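Local coordinates for insecticidal crystal protein Cry35Ab1 (Bacillus thuringiensis, PDB 4JP0) that forms one component of a binary insecticidal toxin active on western corn rootworm, whose larval midgut epithelium is probably the primary target, at residues Ala19-Ser24 with Ser28-Met33; Ser99-Ser104 with Thr124-Asn129; Thr153-Tyr158 with Phe312-Ser317; Ile244-Phe249 with Leu318-Tyr323; Asn301-Ser306 with Lys372-Lys377. All blocks are in the same frame, centred on the assembly; numbering follows the deposited sequence.

Interaction 1. Residues Ala19-Ser24 with Ser28-Met33; sequences AATYLS and SGVSLM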
# COMPACT_ATOMS: atom_id res chain seq x y z
N ALA A 19 22.42 -23.34 3.88
CA ALA A 19 22.72 -21.95 4.14
C ALA A 19 22.29 -21.65 5.58
O ALA A 19 21.17 -22.03 6.00
CB ALA A 19 21.95 -21.06 3.15
N ALA A 20 23.15 -20.94 6.31
CA ALA A 20 22.92 -20.76 7.76
C ALA A 20 23.49 -19.45 8.30
O ALA A 20 24.48 -18.96 7.79
CB ALA A 20 23.61 -21.91 8.49
N THR A 21 22.88 -18.90 9.35
CA THR A 21 23.49 -17.79 10.07
C THR A 21 23.67 -18.22 11.52
O THR A 21 22.96 -19.14 11.98
CB THR A 21 22.61 -16.53 10.09
OG1 THR A 21 21.26 -16.89 10.36
CG2 THR A 21 22.55 -15.87 8.75
N TYR A 22 24.57 -17.54 12.24
CA TYR A 22 24.77 -17.83 13.67
C TYR A 22 23.60 -17.16 14.39
O TYR A 22 23.30 -16.02 14.10
CB TYR A 22 26.08 -17.19 14.20
CG TYR A 22 27.39 -17.86 13.84
CD1 TYR A 22 28.49 -17.82 14.73
CD2 TYR A 22 27.57 -18.50 12.63
CE1 TYR A 22 29.70 -18.41 14.40
CE2 TYR A 22 28.79 -19.11 12.32
CZ TYR A 22 29.84 -19.05 13.20
OH TYR A 22 31.03 -19.65 12.88
N LEU A 23 22.93 -17.85 15.30
CA LEU A 23 21.75 -17.28 15.95
C LEU A 23 22.03 -16.12 16.88
O LEU A 23 21.17 -15.25 17.08
CB LEU A 23 21.05 -18.34 16.82
CG LEU A 23 20.16 -19.36 16.15
CD1 LEU A 23 19.67 -20.35 17.18
CD2 LEU A 23 18.98 -18.68 15.43
N SER A 24 23.21 -16.12 17.47
CA SER A 24 23.51 -15.18 18.52
C SER A 24 24.28 -13.95 18.05
O SER A 24 24.65 -13.10 18.88
CB SER A 24 24.23 -15.90 19.65
OG SER A 24 23.27 -16.69 20.34
N SER A 28 25.19 -11.55 11.46
CA SER A 28 25.86 -12.74 10.97
C SER A 28 26.04 -12.83 9.48
O SER A 28 25.10 -12.54 8.70
CB SER A 28 25.02 -13.96 11.37
OG SER A 28 25.71 -15.16 11.07
N GLY A 29 27.21 -13.33 9.07
CA GLY A 29 27.41 -13.73 7.69
C GLY A 29 26.62 -15.01 7.46
O GLY A 29 26.22 -15.69 8.40
N VAL A 30 26.38 -15.34 6.19
CA VAL A 30 25.73 -16.58 5.81
C VAL A 30 26.81 -17.58 5.40
O VAL A 30 27.69 -17.25 4.60
CB VAL A 30 24.77 -16.37 4.63
CG1 VAL A 30 24.11 -17.71 4.23
CG2 VAL A 30 23.72 -15.35 5.00
N SER A 31 26.76 -18.78 5.95
CA SER A 31 27.72 -19.85 5.62
C SER A 31 26.96 -21.11 5.23
O SER A 31 25.75 -21.11 5.16
CB SER A 31 28.59 -20.18 6.83
OG SER A 31 27.72 -20.56 7.94
N LEU A 32 27.69 -22.19 5.01
CA LEU A 32 27.08 -23.47 4.70
C LEU A 32 27.43 -24.45 5.80
O LEU A 32 28.61 -24.70 6.06
CB LEU A 32 27.56 -24.01 3.34
CG LEU A 32 27.09 -23.20 2.12
CD1 LEU A 32 27.65 -23.74 0.77
CD2 LEU A 32 25.54 -23.16 2.09
N MET A 33 26.40 -25.09 6.37
CA MET A 33 26.60 -26.00 7.51
C MET A 33 26.00 -27.34 7.20
O MET A 33 24.99 -27.42 6.48
CB MET A 33 25.88 -25.46 8.76
CG MET A 33 26.51 -24.18 9.33
SD MET A 33 28.16 -24.55 10.01
CE MET A 33 27.67 -25.69 11.30
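The beta hairpin of strands 18-22 and 31-33, part of the ricin B-type (beta-trefoil) lectin domain, is closed here by Ala20 and Ser31, an antiparallel hydrogen-bonded pair. Ser31 N reaches Ala20 O at 2.9 Å, and Ala20 N reaches Ser31 O at 2.8 Å. Next to it, Ala19 and Leu32 form a non-hydrogen-bonded pair, and Leu32 CD2 lies 3.6 Å from Ala19 N. On the other face, the bent chain of Met33 lays CG 3.8 Å from Ala20 CB.

Past the Ala20-Ser31 pair a side chain takes over from backbone pairing. Ser28 OG, swung anti to its own nitrogen (chi1 -172°), accepts from Tyr22 N at 2.9 Å and donates to Gly29 O at 2.8 Å. Thr21 CG2 meets Val30 CG2, while its OG1 is bonded to Asn65. With one hydroxyl both accepting and donating, the Tyr22 amide is satisfied without a backbone carbonyl, and the chain before Ser31 is tied to the end of strand 18-22.

Interaction 2. Residues Ser99-Ser104 with Thr124-Asn129; sequences SYVIQS and TDESSN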
# COMPACT_ATOMS: atom_id res chain seq x y z
N SER A 99 16.82 -28.04 -9.78
CA SER A 99 17.26 -27.16 -8.70
C SER A 99 17.01 -25.70 -9.07
O SER A 99 16.22 -25.40 -9.90
CB SER A 99 18.72 -27.42 -8.42
OG SER A 99 18.93 -28.71 -7.96
N TYR A 100 17.73 -24.81 -8.45
CA TYR A 100 17.57 -23.39 -8.74
C TYR A 100 18.89 -22.66 -8.73
O TYR A 100 19.79 -23.00 -7.98
CB TYR A 100 16.73 -22.71 -7.65
CG TYR A 100 15.29 -23.13 -7.56
CD1 TYR A 100 14.88 -24.09 -6.64
CD2 TYR A 100 14.33 -22.56 -8.37
CE1 TYR A 100 13.55 -24.46 -6.53
CE2 TYR A 100 12.99 -22.92 -8.26
CZ TYR A 100 12.61 -23.87 -7.35
OH TYR A 100 11.27 -24.24 -7.25
N VAL A 101 18.97 -21.61 -9.54
CA VAL A 101 20.10 -20.70 -9.51
C VAL A 101 19.60 -19.48 -8.75
O VAL A 101 18.46 -19.00 -9.02
CB VAL A 101 20.53 -20.28 -10.94
CG1 VAL A 101 21.56 -19.11 -10.91
CG2 VAL A 101 21.08 -21.51 -11.69
N ILE A 102 20.39 -19.00 -7.79
CA ILE A 102 19.98 -17.85 -6.99
C ILE A 102 20.88 -16.71 -7.41
O ILE A 102 22.08 -16.75 -7.23
CB ILE A 102 20.06 -18.16 -5.46
CG1 ILE A 102 19.05 -19.26 -5.12
CG2 ILE A 102 19.72 -16.90 -4.67
CD1 ILE A 102 19.22 -19.92 -3.72
N GLN A 103 20.26 -15.70 -8.00
CA GLN A 103 21.05 -14.62 -8.59
C GLN A 103 20.81 -13.28 -7.90
O GLN A 103 19.67 -12.85 -7.68
CB GLN A 103 20.66 -14.52 -10.05
CG GLN A 103 21.38 -13.38 -10.84
CD GLN A 103 21.05 -13.43 -12.31
OE1 GLN A 103 21.27 -14.45 -12.97
NE2 GLN A 103 20.49 -12.34 -12.83
N SER A 104 21.91 -12.61 -7.56
CA SER A 104 21.83 -11.28 -6.97
C SER A 104 21.41 -10.23 -8.03
O SER A 104 21.58 -10.43 -9.25
CB SER A 104 23.20 -10.89 -6.39
OG SER A 104 23.24 -9.49 -6.06
N THR A 124 29.47 -15.30 -7.42
CA THR A 124 30.41 -15.19 -8.53
C THR A 124 29.70 -15.34 -9.87
O THR A 124 28.47 -15.49 -9.93
CB THR A 124 31.59 -16.14 -8.39
OG1 THR A 124 32.60 -15.73 -9.32
CG2 THR A 124 31.19 -17.53 -8.82
N ASP A 125 30.44 -15.21 -10.96
CA ASP A 125 29.81 -15.22 -12.27
C ASP A 125 29.24 -16.59 -12.59
O ASP A 125 29.85 -17.61 -12.27
CB ASP A 125 30.83 -14.79 -13.28
CG ASP A 125 31.62 -13.61 -12.78
OD1 ASP A 125 31.08 -12.48 -12.79
OD2 ASP A 125 32.78 -13.72 -12.31
N GLU A 126 28.07 -16.61 -13.23
CA GLU A 126 27.44 -17.88 -13.56
C GLU A 126 28.22 -18.64 -14.64
O GLU A 126 28.67 -18.05 -15.66
CB GLU A 126 26.00 -17.67 -14.01
CG GLU A 126 25.29 -19.01 -14.19
CD GLU A 126 23.80 -18.91 -14.44
OE1 GLU A 126 23.22 -17.80 -14.44
OE2 GLU A 126 23.19 -19.98 -14.66
N SER A 127 28.44 -19.93 -14.41
CA SER A 127 29.14 -20.72 -15.40
C SER A 127 28.16 -21.72 -16.06
O SER A 127 27.05 -21.90 -15.59
CB SER A 127 30.38 -21.40 -14.84
OG SER A 127 30.02 -22.28 -13.82
N SER A 128 28.60 -22.36 -17.13
CA SER A 128 27.72 -23.18 -17.92
C SER A 128 27.06 -24.28 -17.18
O SER A 128 25.87 -24.34 -17.19
CB SER A 128 28.45 -23.76 -19.12
OG SER A 128 28.90 -22.73 -19.91
N ASN A 129 27.96 -25.07 -16.53
CA ASN A 129 27.21 -25.90 -15.61
C ASN A 129 27.87 -26.39 -14.36
O ASN A 129 28.53 -27.40 -14.33
CB ASN A 129 26.39 -26.97 -16.24
CG ASN A 129 25.55 -27.66 -15.21
OD1 ASN A 129 25.83 -27.60 -14.03
ND2 ASN A 129 24.47 -28.27 -15.66
O HOH W 1 23.84 -14.98 -14.33
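Glu126 stretches out from its loop and crosses the side chain of Val101 obliquely, laying its carboxylate against the two methyl groups. Glu126 OE2 is 4.0 Å from Val101 CG2, and Glu126 OE1 is 4.1 Å from Val101 CG1, so both branches of the valine meet the acid group. The reach comes from an extended chain: CG stands anti to the backbone nitrogen (chi1 -173°), and the next torsion keeps the same straight course.

Gln103, two residues further along the strand and likewise extended, runs at about a right angle to Glu126. Its amide plane is turned 66° from the carboxylate plane. Gln103 OE1 and Glu126 OE1 stand 4.1 Å apart, two acceptors with no direct bond between them. A water joins them, lying 3.0 Å from Gln103 OE1 and 2.9 Å from Glu126 OE1, although other acceptors compete for its protons. Lys94 supplies the positive charge: its NZ forms a salt bridge with Glu126 OE1 and a hydrogen bond with Gln103 OE1, which would probably ease the closeness of the two oxygens.

The strand 99-104 pairs antiparallel with strand 91-96, which carries Lys94, while Val109 of strand 109-112 touches both Val101 and Glu126. The loop between strands 121-124 and 135-142 is thereby tied to this hairpin of the ricin B-type lectin domain.

Interaction 3. Residues Thr153-Tyr158 with Phe312-Ser317; sequences TKLKDY and FLTITS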
# COMPACT_ATOMS: atom_id res chain seq x y z
N THR A 153 -15.84 -1.81 -7.19
CA THR A 153 -15.19 -1.13 -8.32
C THR A 153 -15.85 0.20 -8.67
O THR A 153 -15.28 0.97 -9.44
CB THR A 153 -15.22 -1.99 -9.58
OG1 THR A 153 -16.59 -2.23 -9.94
CG2 THR A 153 -14.67 -3.38 -9.30
N LYS A 154 -17.04 0.44 -8.13
CA LYS A 154 -17.76 1.68 -8.41
C LYS A 154 -18.18 2.43 -7.14
O LYS A 154 -18.94 1.93 -6.34
CB LYS A 154 -18.98 1.39 -9.25
CG LYS A 154 -19.70 2.63 -9.75
CD LYS A 154 -20.95 2.27 -10.56
CE LYS A 154 -22.20 2.26 -9.67
NZ LYS A 154 -23.52 2.27 -10.39
N LEU A 155 -17.71 3.65 -6.99
CA LEU A 155 -18.04 4.44 -5.82
C LEU A 155 -19.48 4.90 -5.92
O LEU A 155 -19.91 5.41 -6.95
CB LEU A 155 -17.09 5.64 -5.75
CG LEU A 155 -17.20 6.55 -4.54
CD1 LEU A 155 -16.58 5.83 -3.34
CD2 LEU A 155 -16.44 7.83 -4.84
N LYS A 156 -20.25 4.73 -4.87
CA LYS A 156 -21.64 5.22 -4.86
C LYS A 156 -21.69 6.71 -5.11
O LYS A 156 -20.70 7.40 -4.93
CB LYS A 156 -22.30 4.90 -3.53
CG LYS A 156 -22.55 3.39 -3.30
CD LYS A 156 -22.47 3.11 -1.79
CE LYS A 156 -23.28 1.87 -1.35
NZ LYS A 156 -23.03 0.70 -2.23
N ASP A 157 -22.84 7.20 -5.58
CA ASP A 157 -23.02 8.63 -5.82
C ASP A 157 -22.97 9.44 -4.52
O ASP A 157 -23.30 8.92 -3.47
CB ASP A 157 -24.39 8.87 -6.43
CG ASP A 157 -24.50 8.37 -7.87
OD1 ASP A 157 -23.50 7.92 -8.49
OD2 ASP A 157 -25.60 8.46 -8.45
N TYR A 158 -22.58 10.71 -4.59
CA TYR A 158 -22.63 11.56 -3.39
C TYR A 158 -24.09 11.82 -3.06
O TYR A 158 -24.94 11.73 -3.94
CB TYR A 158 -21.84 12.86 -3.56
CG TYR A 158 -22.24 13.70 -4.74
CD1 TYR A 158 -23.26 14.64 -4.63
CD2 TYR A 158 -21.59 13.58 -5.96
CE1 TYR A 158 -23.63 15.42 -5.71
CE2 TYR A 158 -21.95 14.36 -7.04
CZ TYR A 158 -22.96 15.28 -6.91
OH TYR A 158 -23.32 16.04 -7.99
N PHE A 312 -19.59 17.91 -1.24
CA PHE A 312 -18.97 16.67 -0.79
C PHE A 312 -17.63 16.43 -1.44
O PHE A 312 -17.38 16.89 -2.56
CB PHE A 312 -19.89 15.50 -1.11
CG PHE A 312 -21.19 15.55 -0.36
CD1 PHE A 312 -22.32 16.14 -0.92
CD2 PHE A 312 -21.30 15.00 0.90
CE1 PHE A 312 -23.51 16.20 -0.25
CE2 PHE A 312 -22.49 15.04 1.58
CZ PHE A 312 -23.60 15.64 1.00
N LEU A 313 -16.79 15.69 -0.73
CA LEU A 313 -15.47 15.25 -1.20
C LEU A 313 -15.38 13.75 -1.07
O LEU A 313 -15.98 13.16 -0.16
CB LEU A 313 -14.39 15.85 -0.31
CG LEU A 313 -14.24 17.37 -0.48
CD1 LEU A 313 -13.53 17.96 0.71
CD2 LEU A 313 -13.45 17.61 -1.78
N THR A 314 -14.61 13.13 -1.97
CA THR A 314 -14.32 11.71 -1.86
C THR A 314 -13.20 11.61 -0.87
O THR A 314 -12.16 12.26 -1.04
CB THR A 314 -13.87 11.12 -3.20
OG1 THR A 314 -15.00 11.05 -4.07
CG2 THR A 314 -13.46 9.64 -3.03
N ILE A 315 -13.43 10.83 0.17
CA ILE A 315 -12.42 10.55 1.17
C ILE A 315 -11.74 9.26 0.82
O ILE A 315 -12.39 8.32 0.37
CB ILE A 315 -13.04 10.39 2.56
CG1 ILE A 315 -13.90 11.60 2.94
CG2 ILE A 315 -11.90 10.23 3.60
CD1 ILE A 315 -13.09 12.92 3.08
N THR A 316 -10.41 9.20 1.00
CA THR A 316 -9.70 7.92 0.84
C THR A 316 -9.09 7.56 2.18
O THR A 316 -8.38 8.38 2.79
CB THR A 316 -8.61 8.04 -0.21
OG1 THR A 316 -9.24 8.27 -1.47
CG2 THR A 316 -7.86 6.70 -0.42
N SER A 317 -9.34 6.35 2.66
CA SER A 317 -8.78 5.92 3.93
C SER A 317 -7.85 4.71 3.70
O SER A 317 -8.28 3.67 3.26
CB SER A 317 -9.91 5.49 4.88
OG SER A 317 -9.39 5.15 6.16
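Leu155 extends from its loop toward Thr314 on strand 307-323, and the two side chains meet tip to tip. From CB the chain continues to CG, which a chi1 of -176° turns away from the leucine's own N; of the two methyls beyond it, CD2 does the touching. Leu155 CD2 lies 3.6 Å from Thr314 OG1 and 3.9 Å from Thr314 CG2, so the methyl sits against both branches of the threonine. The indole of Trp211 on strand 202-221 touches both residues.

Strand 307-323 is an inner strand of the four-stranded antiparallel sheet in the Toxin_10 region, and the segment 153-158 belongs to the connection that leads there from the lectin domain. Further along this connection Tyr158 meets Phe312. Tyr158 CB and Phe312 CB are 4.1 Å apart, and the ring corners Tyr158 CD1 and Phe312 CD1 also meet at 4.1 Å. Trp211 also meets the Tyr158 ring edge-to-face, and Lys160 makes a cation-pi contact with it.

Interaction 4. Residues Ile244-Phe249 with Leu318-Tyr323; sequences INTLGF and LELYRY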
# COMPACT_ATOMS: atom_id res chain seq x y z
N ILE A 244 4.20 7.61 6.62
CA ILE A 244 5.61 7.63 6.30
C ILE A 244 6.39 6.74 7.25
O ILE A 244 7.12 5.85 6.84
CB ILE A 244 6.20 9.05 6.36
CG1 ILE A 244 5.47 9.98 5.40
CG2 ILE A 244 7.72 9.00 6.05
CD1 ILE A 244 5.74 11.49 5.68
N ASN A 245 6.26 6.94 8.55
CA ASN A 245 7.11 6.13 9.42
C ASN A 245 6.71 4.65 9.45
O ASN A 245 7.51 3.81 9.82
CB ASN A 245 7.22 6.73 10.83
CG ASN A 245 8.36 7.82 10.96
OD1 ASN A 245 9.13 8.10 10.01
ND2 ASN A 245 8.43 8.44 12.13
N THR A 246 5.48 4.33 9.04
CA THR A 246 5.04 2.93 9.05
C THR A 246 5.31 2.19 7.76
O THR A 246 5.73 1.04 7.79
CB THR A 246 3.52 2.81 9.40
OG1 THR A 246 3.21 3.54 10.60
CG2 THR A 246 3.19 1.40 9.79
N LEU A 247 5.08 2.83 6.62
CA LEU A 247 5.24 2.18 5.31
C LEU A 247 6.25 2.83 4.37
O LEU A 247 6.55 2.28 3.32
CB LEU A 247 3.89 2.16 4.59
CG LEU A 247 2.81 1.28 5.25
CD1 LEU A 247 1.48 1.51 4.58
CD2 LEU A 247 3.25 -0.21 5.19
N GLY A 248 6.75 4.01 4.72
CA GLY A 248 7.74 4.64 3.84
C GLY A 248 7.18 5.35 2.61
O GLY A 248 7.86 5.49 1.59
N PHE A 249 5.92 5.76 2.67
CA PHE A 249 5.38 6.59 1.59
C PHE A 249 4.44 7.65 2.14
O PHE A 249 3.98 7.53 3.28
CB PHE A 249 4.80 5.80 0.39
CG PHE A 249 3.49 5.12 0.64
CD1 PHE A 249 2.29 5.75 0.34
CD2 PHE A 249 3.45 3.79 1.04
CE1 PHE A 249 1.09 5.11 0.52
CE2 PHE A 249 2.26 3.15 1.24
CZ PHE A 249 1.08 3.78 0.97
N LEU A 318 -6.57 4.90 3.98
CA LEU A 318 -5.58 3.83 3.87
C LEU A 318 -5.41 3.28 5.28
O LEU A 318 -5.15 4.03 6.21
CB LEU A 318 -4.28 4.44 3.35
CG LEU A 318 -4.30 4.57 1.83
CD1 LEU A 318 -3.01 5.21 1.28
CD2 LEU A 318 -4.48 3.21 1.24
N GLU A 319 -5.58 1.97 5.46
CA GLU A 319 -5.56 1.40 6.81
C GLU A 319 -4.76 0.10 6.78
O GLU A 319 -4.97 -0.74 5.95
CB GLU A 319 -7.00 1.12 7.29
CG GLU A 319 -7.90 2.36 7.31
CD GLU A 319 -9.39 2.05 7.53
OE1 GLU A 319 -9.74 0.95 7.96
OE2 GLU A 319 -10.24 2.93 7.27
N LEU A 320 -3.86 -0.04 7.74
CA LEU A 320 -2.95 -1.16 7.78
C LEU A 320 -3.19 -1.99 9.03
O LEU A 320 -3.29 -1.44 10.14
CB LEU A 320 -1.52 -0.63 7.82
CG LEU A 320 -0.41 -1.67 7.86
CD1 LEU A 320 -0.34 -2.39 6.54
CD2 LEU A 320 0.96 -1.02 8.16
N TYR A 321 -3.25 -3.31 8.83
CA TYR A 321 -3.59 -4.27 9.89
C TYR A 321 -2.61 -5.43 10.02
O TYR A 321 -2.16 -6.00 8.99
CB TYR A 321 -4.95 -4.91 9.57
CG TYR A 321 -6.09 -3.90 9.41
CD1 TYR A 321 -6.25 -3.19 8.23
CD2 TYR A 321 -6.97 -3.65 10.46
CE1 TYR A 321 -7.26 -2.29 8.08
CE2 TYR A 321 -8.02 -2.73 10.30
CZ TYR A 321 -8.14 -2.05 9.12
OH TYR A 321 -9.16 -1.12 8.95
N ARG A 322 -2.28 -5.77 11.27
CA ARG A 322 -1.58 -7.01 11.56
C ARG A 322 -2.63 -8.08 11.33
O ARG A 322 -3.83 -7.82 11.48
CB ARG A 322 -1.28 -7.15 13.03
CG ARG A 322 -0.18 -6.37 13.57
CD ARG A 322 0.25 -6.86 14.96
NE ARG A 322 0.93 -5.76 15.64
CZ ARG A 322 0.85 -5.50 16.92
NH1 ARG A 322 0.13 -6.28 17.73
NH2 ARG A 322 1.52 -4.45 17.38
N TYR A 323 -2.22 -9.30 10.99
CA TYR A 323 -3.23 -10.35 10.86
C TYR A 323 -2.80 -11.58 11.54
O TYR A 323 -1.92 -12.30 10.96
CB TYR A 323 -3.56 -10.74 9.43
CG TYR A 323 -4.78 -11.66 9.44
CD1 TYR A 323 -6.06 -11.13 9.47
CD2 TYR A 323 -4.64 -13.04 9.53
CE1 TYR A 323 -7.17 -11.93 9.50
CE2 TYR A 323 -5.79 -13.88 9.57
CZ TYR A 323 -7.04 -13.29 9.56
OH TYR A 323 -8.21 -14.03 9.58
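The last turn of helix 240-247 faces strand 307-323 with no backbone pairing between them: the nearest CA atoms, those of Thr246 and Leu320, are 9.1 Å apart, and side chains fill the interval. Gly248 ends the helix by turning to positive phi (79°), while Gly248 N still bonds to Ile244 O at 2.8 Å. The chain then extends into Phe249.

Leu320 is the main partner from the strand. Its chi1 is trans (-179°), which swings the branch toward the helix and carries CD2 out to two neighbours there. Thr246 CG2 lies 3.7 Å from Leu320 CD2, the two side chains sliding past each other in opposite directions. Leu247 comes tip to tip, with Leu247 CD2 3.8 Å from Leu320 CD2. The hydroxyl of Thr246 is directed back into its own helix, where OG1 bonds to Thr242 O, so the threonine presents its methyl to the leucine.

Past the glycine, a Leu318 methyl meets the Phe249 ring. Leu318 CD1 comes to the edge of the ring, near its plane, 4.2 Å from Phe249 CE1. Ile243 touches both of these residues, and Phe259 meets the Phe249 ring with planes at about 45°.

This is helix-against-sheet packing through apolar side chains: the helix end packs over part of one face of the antiparallel sheet in the Toxin_10 region, where alternate residues Leu318 and Leu320 point at it.

Interaction 5. Residues Asn301-Ser306 with Lys372-Lys377; sequences NPTDQS and KSTLIK. Unlike the reference sequence in segment 372-377: Ile376 (reference Lys).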
# COMPACT_ATOMS: atom_id res chain seq x y z
N ASN A 301 -26.84 32.05 -7.09
CA ASN A 301 -28.28 31.79 -7.07
C ASN A 301 -29.04 32.89 -7.82
O ASN A 301 -29.50 33.88 -7.23
CB ASN A 301 -28.85 31.70 -5.67
CG ASN A 301 -30.36 31.64 -5.68
OD1 ASN A 301 -30.94 31.09 -6.60
ND2 ASN A 301 -31.00 32.20 -4.67
N PRO A 302 -29.21 32.68 -9.12
CA PRO A 302 -29.83 33.67 -9.99
C PRO A 302 -31.33 33.58 -10.02
O PRO A 302 -31.93 34.01 -11.00
CB PRO A 302 -29.31 33.29 -11.39
CG PRO A 302 -28.73 31.92 -11.27
CD PRO A 302 -28.85 31.45 -9.84
N THR A 303 -31.95 33.04 -8.98
CA THR A 303 -33.39 32.88 -9.02
C THR A 303 -34.04 33.77 -7.97
O THR A 303 -33.37 34.32 -7.12
CB THR A 303 -33.76 31.44 -8.70
OG1 THR A 303 -33.58 31.22 -7.30
CG2 THR A 303 -32.76 30.46 -9.35
N ASP A 304 -35.36 33.87 -8.00
CA ASP A 304 -36.10 34.69 -7.05
C ASP A 304 -36.50 33.96 -5.78
O ASP A 304 -37.24 34.46 -4.99
CB ASP A 304 -37.29 35.37 -7.79
CG ASP A 304 -38.20 36.21 -6.89
OD1 ASP A 304 -38.86 35.67 -6.06
OD2 ASP A 304 -38.35 37.41 -7.08
N GLN A 305 -35.97 32.76 -5.57
CA GLN A 305 -36.23 32.00 -4.34
C GLN A 305 -34.92 31.78 -3.58
O GLN A 305 -33.83 31.85 -4.14
CB GLN A 305 -36.83 30.62 -4.63
CG GLN A 305 -38.26 30.59 -5.19
CD GLN A 305 -38.33 30.90 -6.68
OE1 GLN A 305 -37.63 30.28 -7.50
NE2 GLN A 305 -39.19 31.85 -7.05
N SER A 306 -35.03 31.44 -2.31
CA SER A 306 -33.82 31.18 -1.53
C SER A 306 -33.28 29.81 -1.88
O SER A 306 -33.99 29.01 -2.46
CB SER A 306 -34.12 31.26 -0.04
OG SER A 306 -34.56 30.00 0.46
N LYS A 372 -41.95 27.66 -13.08
CA LYS A 372 -41.51 27.71 -14.46
C LYS A 372 -40.65 28.94 -14.77
O LYS A 372 -39.63 28.83 -15.45
CB LYS A 372 -42.71 27.64 -15.40
CG LYS A 372 -42.36 27.79 -16.88
CD LYS A 372 -43.60 27.66 -17.75
CE LYS A 372 -43.23 27.53 -19.24
NZ LYS A 372 -44.43 27.35 -20.18
N SER A 373 -41.02 30.10 -14.23
CA SER A 373 -40.21 31.27 -14.54
C SER A 373 -38.78 31.03 -14.04
O SER A 373 -37.83 31.37 -14.71
CB SER A 373 -40.80 32.54 -13.91
OG SER A 373 -40.81 32.43 -12.49
N THR A 374 -38.64 30.39 -12.89
CA THR A 374 -37.31 30.13 -12.36
C THR A 374 -36.57 29.14 -13.23
O THR A 374 -35.36 29.27 -13.44
CB THR A 374 -37.38 29.59 -10.94
OG1 THR A 374 -37.87 30.63 -10.08
CG2 THR A 374 -35.99 29.29 -10.43
N LEU A 375 -37.30 28.12 -13.69
CA LEU A 375 -36.72 27.11 -14.57
C LEU A 375 -36.13 27.79 -15.81
O LEU A 375 -35.05 27.44 -16.29
CB LEU A 375 -37.77 26.09 -14.97
CG LEU A 375 -38.18 25.14 -13.86
CD1 LEU A 375 -39.24 24.19 -14.37
CD2 LEU A 375 -36.97 24.38 -13.27
N ILE A 376 -36.84 28.77 -16.33
CA ILE A 376 -36.34 29.50 -17.48
C ILE A 376 -35.11 30.35 -17.12
O ILE A 376 -34.12 30.35 -17.85
CB ILE A 376 -37.44 30.32 -18.07
CG1 ILE A 376 -38.54 29.38 -18.60
CG2 ILE A 376 -36.87 31.24 -19.16
CD1 ILE A 376 -39.75 30.11 -19.18
N LYS A 377 -35.18 31.06 -15.99
CA LYS A 377 -34.04 31.85 -15.53
C LYS A 377 -32.83 30.94 -15.38
O LYS A 377 -31.72 31.31 -15.77
CB LYS A 377 -34.31 32.52 -14.18
CG LYS A 377 -35.20 33.75 -14.23
CD LYS A 377 -34.95 34.65 -13.01
CE LYS A 377 -35.94 35.83 -12.98
NZ LYS A 377 -35.30 37.16 -12.72
O HOH W 2 -36.37 33.01 -10.51
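Thr374, with OG1 beside its backbone nitrogen and CG2 anti to it (chi1 -68°), points both branches of its side chain at the loop 301-306. Gln305 bends at chi2 (79°), which brings its amide oxygen back to the threonine hydroxyl. The loop links the long strands 292-301 and 307-323 of the Toxin_10 region and opens with an Asx turn, while Thr374 belongs to the C-terminal helix 372-380.

Thr374 OG1 donates to Gln305 OE1 at 2.6 Å, in the carbonyl plane and on a lone pair. Thr374 OG1 also accepts from a water oxygen at 2.8 Å, which in turn accepts from Asp304 N, so one oxygen serves both a side chain and, through water, the loop backbone. The methyl branch packs against Thr303, with Thr374 CG2 3.5 Å from Thr303 CB. One helical turn on, the aliphatic part of Lys377 passes the loop, with Lys377 CD 3.7 Å from Pro302 O.

Asn301 braces the loop from within. Its ND2 bonds to Gln305 O and also to Arg222 O, tying the turn to the residue whose amide meets Thr374. Asn301 OD1 takes two donors from Thr303: the hydroxyl OG1, at 2.7 Å in the carbonyl plane, and the backbone N, at 3.2 Å from well above that plane.

In the fold
The five contacts are spread along an elongated monomer. Interactions 1 and 2 lie in the beta-trefoil lectin domain at one end, their centres 20 Å apart, interaction 1 closing before interaction 2 opens. Interactions 3 and 4 share strand 307-323, on adjoining segments with centres 22 Å apart, so this one strand meets the interdomain connection and a helix end in turn. Interaction 5 lies at the far end, 81 Å from interaction 1 between centres. Interactions 3, 4 and 5 cross along the chain, each joining segments at least 66 residues apart, whereas interactions 1 and 2 join segments 4 and 20 residues apart, one after the other.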